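Local coordinates for ABC transporter, solute-binding protein (Staphylococcus aureus, PDB 6LKJ) that binds a hexose 6-phosphate, such as glucose 6-phosphate, between its two lobes and probably serves as the receptor of an ABC importer, at residues Tyr6-Ser11 with Gly34-Leu39; Gly52-Gly57 with Asp216-Val221; Val59-Ile64 with Arg86-Tyr91. All coordinates share one frame; numbering follows the deposited sequence.

Interaction 1: Tyr6-Ser11 with Gly34-Leu39; sequences YSPYQS and GSTQVL. With BGP (6-O-phosphono-beta-D-galactopyranose), chain B.
Tyr6, on strand 2-7, turns its side chain toward segment 34-39, and Leu39 CD1 of helix 36-44 touches its backbone carbonyl carbon; the Tyr6 hydroxyl is hydrogen-bonded to Gly52 N. Leu39 CD1 lies against the backbone of the next residue too, 3.5 Å from Ser7 C. Ser7 OG accepts Tyr9 N (3.1 Å), which makes an ST turn, and is also bonded to Met56 O. Pro8 makes most of the contact: its CD rests on Leu39 CD1 (3.8 Å), its CB comes to 3.3 Å from Thr36 OG1, and its CA makes a CH...O contact with Gly34 O (3.2 Å). The Tyr9 ring meets the sugar obliquely, with CE1 3.3 Å from O3 of the bound galactose 6-phosphate. Across from Pro8, Thr36 keeps OG1 beside its own backbone N (chi1 -60°), and both groups grip one phosphate oxygen: Thr36 N to O2P at 3.0 Å, 162°, and Thr36 OG1 to O2P at 2.7 Å. A phosphate held at the start of a helix that follows a sheet strand, with the sugar beside the neighbouring strand's loop, is the ligand cleft of a periplasmic-binding-protein fold.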
loop_
_atom_site.group_PDB
_atom_site.type_symbol
_atom_site.label_atom_id
_atom_site.label_comp_id
_atom_site.label_asym_id
_atom_site.label_seq_id
_atom_site.Cartn_x
_atom_site.Cartn_y
_atom_site.Cartn_z
ATOM N N TYR A 6 -3.820 -0.628 -14.042
ATOM C CA TYR A 6 -3.967 -1.602 -12.966
ATOM C C TYR A 6 -3.628 -0.926 -11.645
ATOM O O TYR A 6 -2.581 -0.279 -11.527
ATOM C CB TYR A 6 -3.047 -2.809 -13.159
ATOM C CG TYR A 6 -3.100 -3.500 -14.502
ATOM C CD1 TYR A 6 -2.343 -3.039 -15.572
ATOM C CD2 TYR A 6 -3.864 -4.644 -14.685
ATOM C CE1 TYR A 6 -2.373 -3.680 -16.797
ATOM C CE2 TYR A 6 -3.899 -5.294 -15.908
ATOM C CZ TYR A 6 -3.151 -4.807 -16.959
ATOM O OH TYR A 6 -3.181 -5.447 -18.176
ATOM N N SER A 7 -4.496 -1.089 -10.645
ATOM C CA SER A 7 -4.186 -0.475 -9.364
ATOM C C SER A 7 -4.827 -1.209 -8.194
ATOM O O SER A 7 -6.052 -1.406 -8.197
ATOM C CB SER A 7 -4.625 0.989 -9.345
ATOM O OG SER A 7 -4.289 1.595 -8.109
ATOM N N PRO A 8 -4.038 -1.621 -7.196
ATOM C CA PRO A 8 -4.631 -2.122 -5.949
ATOM C C PRO A 8 -5.216 -1.028 -5.071
ATOM O O PRO A 8 -5.839 -1.351 -4.051
ATOM C CB PRO A 8 -3.453 -2.820 -5.257
ATOM C CG PRO A 8 -2.246 -2.116 -5.784
ATOM C CD PRO A 8 -2.571 -1.757 -7.209
ATOM N N TYR A 9 -5.032 0.243 -5.424
ATOM C CA TYR A 9 -5.647 1.329 -4.673
ATOM C C TYR A 9 -7.167 1.236 -4.737
ATOM O O TYR A 9 -7.740 0.685 -5.681
ATOM C CB TYR A 9 -5.212 2.685 -5.227
ATOM C CG TYR A 9 -3.803 3.105 -4.891
ATOM C CD1 TYR A 9 -3.340 3.083 -3.581
ATOM C CD2 TYR A 9 -2.940 3.546 -5.886
ATOM C CE1 TYR A 9 -2.053 3.478 -3.276
ATOM C CE2 TYR A 9 -1.659 3.945 -5.591
ATOM C CZ TYR A 9 -1.217 3.908 -4.288
ATOM O OH TYR A 9 0.063 4.304 -3.997
ATOM N N GLN A 10 -7.821 1.792 -3.722
ATOM C CA GLN A 10 -9.261 1.959 -3.776
ATOM C C GLN A 10 -9.614 3.138 -4.680
ATOM O O GLN A 10 -8.799 4.033 -4.925
ATOM C CB GLN A 10 -9.838 2.165 -2.375
ATOM C CG GLN A 10 -9.737 0.940 -1.478
ATOM C CD GLN A 10 -10.667 -0.179 -1.909
ATOM O OE1 GLN A 10 -11.875 -0.120 -1.678
ATOM N NE2 GLN A 10 -10.108 -1.206 -2.538
ATOM N N SER A 11 -10.853 3.129 -5.176
ATOM C CA SER A 11 -11.264 4.123 -6.162
ATOM C C SER A 11 -11.230 5.535 -5.588
ATOM O O SER A 11 -10.876 6.487 -6.291
ATOM C CB SER A 11 -12.662 3.791 -6.684
ATOM O OG SER A 11 -13.070 4.717 -7.674
ATOM N N GLY A 34 -7.991 -4.755 -7.825
ATOM C CA GLY A 34 -7.742 -6.066 -7.259
ATOM C C GLY A 34 -6.575 -6.030 -6.303
ATOM O O GLY A 34 -5.895 -5.017 -6.148
ATOM N N SER A 35 -6.360 -7.166 -5.641
ATOM C CA SER A 35 -5.178 -7.319 -4.805
ATOM C C SER A 35 -3.922 -7.199 -5.659
ATOM O O SER A 35 -3.924 -7.526 -6.850
ATOM C CB SER A 35 -5.203 -8.665 -4.078
ATOM O OG SER A 35 -6.390 -8.815 -3.316
ATOM N N THR A 36 -2.841 -6.716 -5.040
ATOM C CA THR A 36 -1.623 -6.401 -5.781
ATOM C C THR A 36 -1.128 -7.602 -6.580
ATOM O O THR A 36 -0.987 -7.536 -7.806
ATOM C CB THR A 36 -0.531 -5.918 -4.826
ATOM O OG1 THR A 36 -0.969 -4.738 -4.142
ATOM C CG2 THR A 36 0.743 -5.605 -5.599
ATOM N N GLN A 37 -0.863 -8.717 -5.897
ATOM C CA GLN A 37 -0.313 -9.882 -6.579
ATOM C C GLN A 37 -1.324 -10.551 -7.499
ATOM O O GLN A 37 -0.919 -11.222 -8.454
ATOM C CB GLN A 37 0.221 -10.886 -5.558
ATOM C CG GLN A 37 1.438 -10.386 -4.794
ATOM C CD GLN A 37 2.573 -9.973 -5.713
ATOM O OE1 GLN A 37 2.927 -10.693 -6.646
ATOM N NE2 GLN A 37 3.148 -8.804 -5.453
ATOM N N VAL A 38 -2.622 -10.387 -7.238
ATOM C CA VAL A 38 -3.631 -10.915 -8.152
ATOM C C VAL A 38 -3.599 -10.150 -9.470
ATOM O O VAL A 38 -3.647 -10.745 -10.553
ATOM C CB VAL A 38 -5.025 -10.862 -7.501
ATOM C CG1 VAL A 38 -6.100 -11.240 -8.513
ATOM C CG2 VAL A 38 -5.081 -11.782 -6.291
ATOM N N LEU A 39 -3.517 -8.818 -9.395
ATOM C CA LEU A 39 -3.389 -8.013 -10.605
ATOM C C LEU A 39 -2.126 -8.376 -11.374
ATOM O O LEU A 39 -2.145 -8.474 -12.606
ATOM C CB LEU A 39 -3.383 -6.525 -10.250
ATOM C CG LEU A 39 -4.662 -5.921 -9.665
ATOM C CD1 LEU A 39 -4.381 -4.536 -9.108
ATOM C CD2 LEU A 39 -5.762 -5.863 -10.714
HETATM C C1 BGP B . -1.081 -0.785 0.740
HETATM C C2 BGP B . -0.197 -0.193 -0.345
HETATM C C3 BGP B . -1.018 0.410 -1.428
HETATM C C4 BGP B . -1.996 -0.581 -1.996
HETATM C C5 BGP B . -2.872 -1.176 -0.894
HETATM C C6 BGP B . -3.801 -2.199 -1.462
HETATM O O1 BGP B . -0.321 -1.387 1.678
HETATM O O2 BGP B . 0.658 0.823 0.234
HETATM O O3 BGP B . -0.155 0.863 -2.491
HETATM O O4 BGP B . -1.246 -1.630 -2.629
HETATM O O5 BGP B . -2.048 -1.789 0.160
HETATM O O6 BGP B . -3.075 -3.262 -1.966
HETATM P P BGP B . -3.424 -4.782 -1.436
HETATM O O1P BGP B . -3.073 -4.912 0.023
HETATM O O2P BGP B . -2.613 -5.772 -2.241
HETATM O O3P BGP B . -4.889 -5.061 -1.633
HETATM O O HOH W 1 -8.355 -2.106 -5.770
#

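Interaction 2: Gly52-Gly57 with Asp216-Val221; sequences GDVFMG and DGIALV. With BGP (6-O-phosphono-beta-D-galactopyranose), chain B.
Val54 spreads its two methyls over neighbours on the antiparallel strand 213-221. With CG1 anti to the backbone N (chi1 175°), that methyl lies 3.8 Å from Ile218 CG2, while CG2 turns to Leu220 CD2 at 4.1 Å. Met56 is on the same face; its CB meets Ile218 CG1 (4.0 Å) before the thioether end leads away from the strand pair. Helix 230-237 covers this side, with Leu237 touching both Met56 and Ile218. Phe55 projects from the other face, where its ring swings out to Leu39, Leu40 and Leu43 of helix 36-44 and keeps Gly57 O in plane at its edge. Between the strands, Phe55 and Ala219 form a hydrogen-bonded pair (Phe55 N to Ala219 O 2.9 Å; Ala219 N to Phe55 O 2.8 Å), flanked by bonds from Val221 N to Asp53 O and from Gly57 N to Gly217 O. At the cleft end, both carboxylate oxygens of Asp216 take hydroxyls of the galactose 6-phosphate: O2 gives to OD1 (2.9 Å) and O3 to OD2 (2.6 Å); OD2 is also hydrogen-bonded to Tyr9 OH. One antiparallel strand, returning late in the chain to join the lobe's sheet, is a hallmark of type II periplasmic binding proteins.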
loop_
_atom_site.group_PDB
_atom_site.type_symbol
_atom_site.label_atom_id
_atom_site.label_comp_id
_atom_site.label_asym_id
_atom_site.label_seq_id
_atom_site.Cartn_x
_atom_site.Cartn_y
_atom_site.Cartn_z
ATOM N N GLY A 52 -3.172 -3.745 -20.198
ATOM C CA GLY A 52 -3.244 -2.328 -19.929
ATOM C C GLY A 52 -1.886 -1.668 -20.068
ATOM O O GLY A 52 -0.907 -2.264 -20.526
ATOM N N ASP A 53 -1.825 -0.411 -19.642
ATOM C CA ASP A 53 -0.664 0.429 -19.907
ATOM C C ASP A 53 0.160 0.772 -18.676
ATOM O O ASP A 53 1.385 0.858 -18.774
ATOM C CB ASP A 53 -1.109 1.727 -20.591
ATOM C CG ASP A 53 -1.748 1.477 -21.941
ATOM O OD1 ASP A 53 -1.016 1.123 -22.890
ATOM O OD2 ASP A 53 -2.983 1.626 -22.050
ATOM N N VAL A 54 -0.468 0.984 -17.520
ATOM C CA VAL A 54 0.226 1.480 -16.335
ATOM C C VAL A 54 -0.218 0.676 -15.119
ATOM O O VAL A 54 -1.387 0.293 -15.007
ATOM C CB VAL A 54 -0.034 2.991 -16.125
ATOM C CG1 VAL A 54 0.585 3.479 -14.822
ATOM C CG2 VAL A 54 0.504 3.798 -17.299
ATOM N N PHE A 55 0.725 0.408 -14.216
ATOM C CA PHE A 55 0.455 -0.195 -12.916
ATOM C C PHE A 55 0.866 0.801 -11.842
ATOM O O PHE A 55 2.038 1.183 -11.767
ATOM C CB PHE A 55 1.217 -1.513 -12.752
ATOM C CG PHE A 55 0.633 -2.439 -11.716
ATOM C CD1 PHE A 55 0.629 -2.093 -10.373
ATOM C CD2 PHE A 55 0.107 -3.668 -12.085
ATOM C CE1 PHE A 55 0.097 -2.946 -9.421
ATOM C CE2 PHE A 55 -0.427 -4.526 -11.136
ATOM C CZ PHE A 55 -0.430 -4.163 -9.804
ATOM N N MET A 56 -0.090 1.229 -11.018
ATOM C CA MET A 56 0.188 2.164 -9.937
ATOM C C MET A 56 -0.329 1.599 -8.622
ATOM O O MET A 56 -1.437 1.057 -8.555
ATOM C CB MET A 56 -0.430 3.550 -10.213
ATOM C CG MET A 56 -1.950 3.612 -10.171
ATOM S SD MET A 56 -2.585 5.262 -10.542
ATOM C CE MET A 56 -1.993 6.190 -9.131
ATOM N N GLY A 57 0.482 1.719 -7.580
ATOM C CA GLY A 57 0.146 1.166 -6.287
ATOM C C GLY A 57 0.888 -0.130 -6.009
ATOM O O GLY A 57 1.374 -0.817 -6.911
ATOM N N ASP A 216 5.150 2.977 -2.407
ATOM C CA ASP A 216 4.320 2.624 -3.549
ATOM C C ASP A 216 4.970 3.096 -4.845
ATOM O O ASP A 216 5.616 4.145 -4.895
ATOM C CB ASP A 216 2.928 3.239 -3.404
ATOM C CG ASP A 216 2.178 2.712 -2.194
ATOM O OD1 ASP A 216 2.728 1.860 -1.461
ATOM O OD2 ASP A 216 1.028 3.151 -1.978
ATOM N N GLY A 217 4.790 2.307 -5.908
ATOM C CA GLY A 217 5.479 2.548 -7.156
ATOM C C GLY A 217 4.525 2.627 -8.335
ATOM O O GLY A 217 3.341 2.291 -8.238
ATOM N N ILE A 218 5.074 3.097 -9.456
ATOM C CA ILE A 218 4.382 3.160 -10.738
ATOM C C ILE A 218 5.277 2.514 -11.786
ATOM O O ILE A 218 6.492 2.739 -11.795
ATOM C CB ILE A 218 4.038 4.612 -11.142
ATOM C CG1 ILE A 218 3.183 5.287 -10.072
ATOM C CG2 ILE A 218 3.316 4.645 -12.482
ATOM C CD1 ILE A 218 2.851 6.730 -10.391
ATOM N N ALA A 219 4.681 1.714 -12.669
ATOM C CA ALA A 219 5.438 1.010 -13.693
ATOM C C ALA A 219 4.660 0.996 -15.001
ATOM O O ALA A 219 3.426 0.983 -15.008
ATOM C CB ALA A 219 5.760 -0.429 -13.265
ATOM N N LEU A 220 5.401 0.996 -16.109
ATOM C CA LEU A 220 4.818 0.869 -17.439
ATOM C C LEU A 220 4.698 -0.605 -17.803
ATOM O O LEU A 220 5.661 -1.367 -17.662
ATOM C CB LEU A 220 5.665 1.604 -18.480
ATOM C CG LEU A 220 5.824 3.121 -18.345
ATOM C CD1 LEU A 220 6.652 3.674 -19.499
ATOM C CD2 LEU A 220 4.470 3.808 -18.282
ATOM N N VAL A 221 3.520 -1.000 -18.275
ATOM C CA VAL A 221 3.230 -2.394 -18.593
ATOM C C VAL A 221 3.641 -2.673 -20.032
ATOM O O VAL A 221 3.293 -1.916 -20.946
ATOM C CB VAL A 221 1.740 -2.707 -18.375
ATOM C CG1 VAL A 221 1.417 -4.123 -18.827
ATOM C CG2 VAL A 221 1.365 -2.506 -16.914
HETATM C C1 BGP B . -1.081 -0.785 0.740
HETATM C C2 BGP B . -0.197 -0.193 -0.345
HETATM C C3 BGP B . -1.018 0.410 -1.428
HETATM C C4 BGP B . -1.996 -0.581 -1.996
HETATM C C5 BGP B . -2.872 -1.176 -0.894
HETATM C C6 BGP B . -3.801 -2.199 -1.462
HETATM O O1 BGP B . -0.321 -1.387 1.678
HETATM O O2 BGP B . 0.658 0.823 0.234
HETATM O O3 BGP B . -0.155 0.863 -2.491
HETATM O O4 BGP B . -1.246 -1.630 -2.629
HETATM O O5 BGP B . -2.048 -1.789 0.160
HETATM O O6 BGP B . -3.075 -3.262 -1.966
HETATM P P BGP B . -3.424 -4.782 -1.436
HETATM O O1P BGP B . -3.073 -4.912 0.023
HETATM O O2P BGP B . -2.613 -5.772 -2.241
HETATM O O3P BGP B . -4.889 -5.061 -1.633
#

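Interaction 3: Val59-Ile64 with Arg86-Tyr91; sequences VLSETI and RSNNKY
Two side-chain-capped turns in succession, an ST turn at Ser87 and an Asx turn at Asn89, set the loop 86-91 against Ser61 in the short, weakly bonded helix at about 60-63. Asn89 carries the contact. Its CG stands anti to the backbone N (chi1 -169°), which sends the amide out toward the helix, and ND2 donates to Ser61 O at 3.3 Å with a nearly straight N-H...O angle of 164°. Ser61 O lies close to the plane of the Asn89 amide, but the donor comes to that carbonyl from the side and well above its plane, 50° out, so the bond uses no lone-pair direction. The same ND2 gives a second hydrogen bond to a water (3.3 Å), which in turn donates a hydrogen bond to Ile64 O at 3.0 Å. At the other end of the amide, OD1 accepts Tyr91 N on a lone pair (2.9 Å) and lies in plane at the edge of the Tyr91 ring. Bonds at both ends thus fix the rotation of the amide.

This is a surface contact between the helix just after the ligand-binding Gly58 and the loop that leads from strand 70-71 into the long strand 93-105. Leu60 keeps its side chain about 8 Å from the bound sugar phosphate at the nearest atoms and touches Val92.

Beside the amide, Ser61 CB packs on Asn89 CB (3.9 Å), and Ser87 OG touches the same methylene. Ser87 OG accepts Asn89 N (2.9 Å) and is bonded also to Val92 O. Asn89 O accepts from Gln74 NE2. At the start of the helix, the carbonyl of Val59 accepts from Thr63 OG1 (2.7 Å) and Glu62 N, from opposite faces of its plane.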
loop_
_atom_site.group_PDB
_atom_site.type_symbol
_atom_site.label_atom_id
_atom_site.label_comp_id
_atom_site.label_asym_id
_atom_site.label_seq_id
_atom_site.Cartn_x
_atom_site.Cartn_y
_atom_site.Cartn_z
ATOM N N VAL A 59 3.890 -2.192 -3.432
ATOM C CA VAL A 59 5.336 -2.078 -3.286
ATOM C C VAL A 59 5.991 -2.729 -4.499
ATOM O O VAL A 59 6.593 -3.805 -4.402
ATOM C CB VAL A 59 5.817 -2.694 -1.958
ATOM C CG1 VAL A 59 5.498 -1.751 -0.806
ATOM C CG2 VAL A 59 5.156 -4.045 -1.711
ATOM N N LEU A 60 5.883 -2.064 -5.653
ATOM C CA LEU A 60 6.273 -2.678 -6.919
ATOM C C LEU A 60 7.777 -2.903 -7.001
ATOM O O LEU A 60 8.228 -3.905 -7.569
ATOM C CB LEU A 60 5.801 -1.813 -8.086
ATOM C CG LEU A 60 4.289 -1.648 -8.228
ATOM C CD1 LEU A 60 3.960 -0.769 -9.424
ATOM C CD2 LEU A 60 3.617 -3.006 -8.344
ATOM N N SER A 61 8.570 -1.987 -6.442
ATOM C CA SER A 61 10.022 -2.105 -6.526
ATOM C C SER A 61 10.550 -3.369 -5.864
ATOM O O SER A 61 11.712 -3.727 -6.094
ATOM C CB SER A 61 10.687 -0.880 -5.896
ATOM O OG SER A 61 10.627 -0.936 -4.482
ATOM N N GLU A 62 9.733 -4.060 -5.069
ATOM C CA GLU A 62 10.180 -5.234 -4.340
ATOM C C GLU A 62 9.348 -6.485 -4.586
ATOM O O GLU A 62 9.791 -7.575 -4.210
ATOM C CB GLU A 62 10.198 -4.944 -2.829
ATOM C CG GLU A 62 11.237 -3.917 -2.409
ATOM C CD GLU A 62 10.978 -3.354 -1.025
ATOM O OE1 GLU A 62 9.870 -3.570 -0.489
ATOM O OE2 GLU A 62 11.882 -2.693 -0.472
ATOM N N THR A 63 8.164 -6.375 -5.202
ATOM C CA THR A 63 7.273 -7.525 -5.319
ATOM C C THR A 63 6.827 -7.796 -6.753
ATOM O O THR A 63 5.808 -8.462 -6.957
ATOM C CB THR A 63 6.040 -7.357 -4.425
ATOM O OG1 THR A 63 5.330 -6.167 -4.793
ATOM C CG2 THR A 63 6.444 -7.280 -2.958
ATOM N N ILE A 64 7.555 -7.305 -7.750
ATOM C CA ILE A 64 7.281 -7.660 -9.139
ATOM C C ILE A 64 8.048 -8.943 -9.440
ATOM O O ILE A 64 9.278 -8.935 -9.546
ATOM C CB ILE A 64 7.660 -6.531 -10.105
ATOM C CG1 ILE A 64 6.628 -5.401 -10.025
ATOM C CG2 ILE A 64 7.744 -7.054 -11.535
ATOM C CD1 ILE A 64 6.966 -4.195 -10.880
ATOM N N ARG A 86 13.810 6.637 -3.140
ATOM C CA ARG A 86 13.863 6.486 -4.588
ATOM C C ARG A 86 13.971 5.013 -4.954
ATOM O O ARG A 86 14.692 4.246 -4.309
ATOM C CB ARG A 86 15.044 7.259 -5.169
ATOM C CG ARG A 86 14.890 8.762 -5.096
ATOM C CD ARG A 86 16.186 9.456 -5.456
ATOM N NE ARG A 86 16.190 10.849 -5.025
ATOM C CZ ARG A 86 17.038 11.765 -5.477
ATOM N NH1 ARG A 86 17.951 11.434 -6.379
ATOM N NH2 ARG A 86 16.972 13.011 -5.030
ATOM N N SER A 87 13.245 4.619 -5.995
ATOM C CA SER A 87 13.231 3.223 -6.406
ATOM C C SER A 87 14.611 2.784 -6.876
ATOM O O SER A 87 15.281 3.494 -7.631
ATOM C CB SER A 87 12.207 3.010 -7.521
ATOM O OG SER A 87 12.425 1.771 -8.175
ATOM N N ASN A 88 15.039 1.614 -6.407
ATOM C CA ASN A 88 16.222 0.941 -6.922
ATOM C C ASN A 88 15.881 -0.042 -8.032
ATOM O O ASN A 88 16.761 -0.774 -8.496
ATOM C CB ASN A 88 16.956 0.220 -5.786
ATOM C CG ASN A 88 16.119 -0.874 -5.151
ATOM O OD1 ASN A 88 14.890 -0.867 -5.243
ATOM N ND2 ASN A 88 16.783 -1.823 -4.502
ATOM N N ASN A 89 14.621 -0.069 -8.460
ATOM C CA ASN A 89 14.123 -0.970 -9.490
ATOM C C ASN A 89 13.940 -0.173 -10.774
ATOM O O ASN A 89 13.165 0.790 -10.803
ATOM C CB ASN A 89 12.805 -1.606 -9.041
ATOM C CG ASN A 89 12.359 -2.744 -9.938
ATOM O OD1 ASN A 89 12.300 -2.604 -11.159
ATOM N ND2 ASN A 89 12.031 -3.879 -9.332
ATOM N N LYS A 90 14.649 -0.572 -11.833
ATOM C CA LYS A 90 14.622 0.191 -13.076
ATOM C C LYS A 90 13.259 0.175 -13.756
ATOM O O LYS A 90 13.043 0.961 -14.685
ATOM C CB LYS A 90 15.692 -0.328 -14.043
ATOM C CG LYS A 90 15.449 -1.732 -14.571
ATOM C CD LYS A 90 16.586 -2.165 -15.487
ATOM C CE LYS A 90 16.305 -3.510 -16.139
ATOM N NZ LYS A 90 16.682 -4.652 -15.259
ATOM N N TYR A 91 12.339 -0.683 -13.320
ATOM C CA TYR A 91 10.991 -0.709 -13.867
ATOM C C TYR A 91 10.014 0.161 -13.088
ATOM O O TYR A 91 8.882 0.352 -13.546
ATOM C CB TYR A 91 10.455 -2.145 -13.894
ATOM C CG TYR A 91 11.312 -3.118 -14.667
ATOM C CD1 TYR A 91 11.186 -3.243 -16.044
ATOM C CD2 TYR A 91 12.246 -3.917 -14.021
ATOM C CE1 TYR A 91 11.965 -4.133 -16.757
ATOM C CE2 TYR A 91 13.033 -4.809 -14.724
ATOM C CZ TYR A 91 12.887 -4.914 -16.091
ATOM O OH TYR A 91 13.667 -5.802 -16.796
HETATM O O HOH W 2 11.096 -6.750 -10.624
#

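In the fold
Along the chain interaction 1 closes before the other two open, and interaction 3 is nested in the long loop that interaction 2 closes. Interactions 1 and 2 lie about 10 Å apart, centre to centre, share one sheet through the neighbouring strands 2-7 and 54-56, and both touch the bound sugar phosphate: the first holds the phosphate, the second the hydroxyls at the far end of the ring. The centre of interaction 3 lies about 11 Å from that of interaction 2 and 16 Å from that of interaction 1. Interactions 1 and 2 thus contribute to the ligand cleft, while interaction 3 lies beside them at the surface, joined through Leu60, which packs on strands 54-56 and 213-221, and through Thr63 O, bonded to Gln37 NE2.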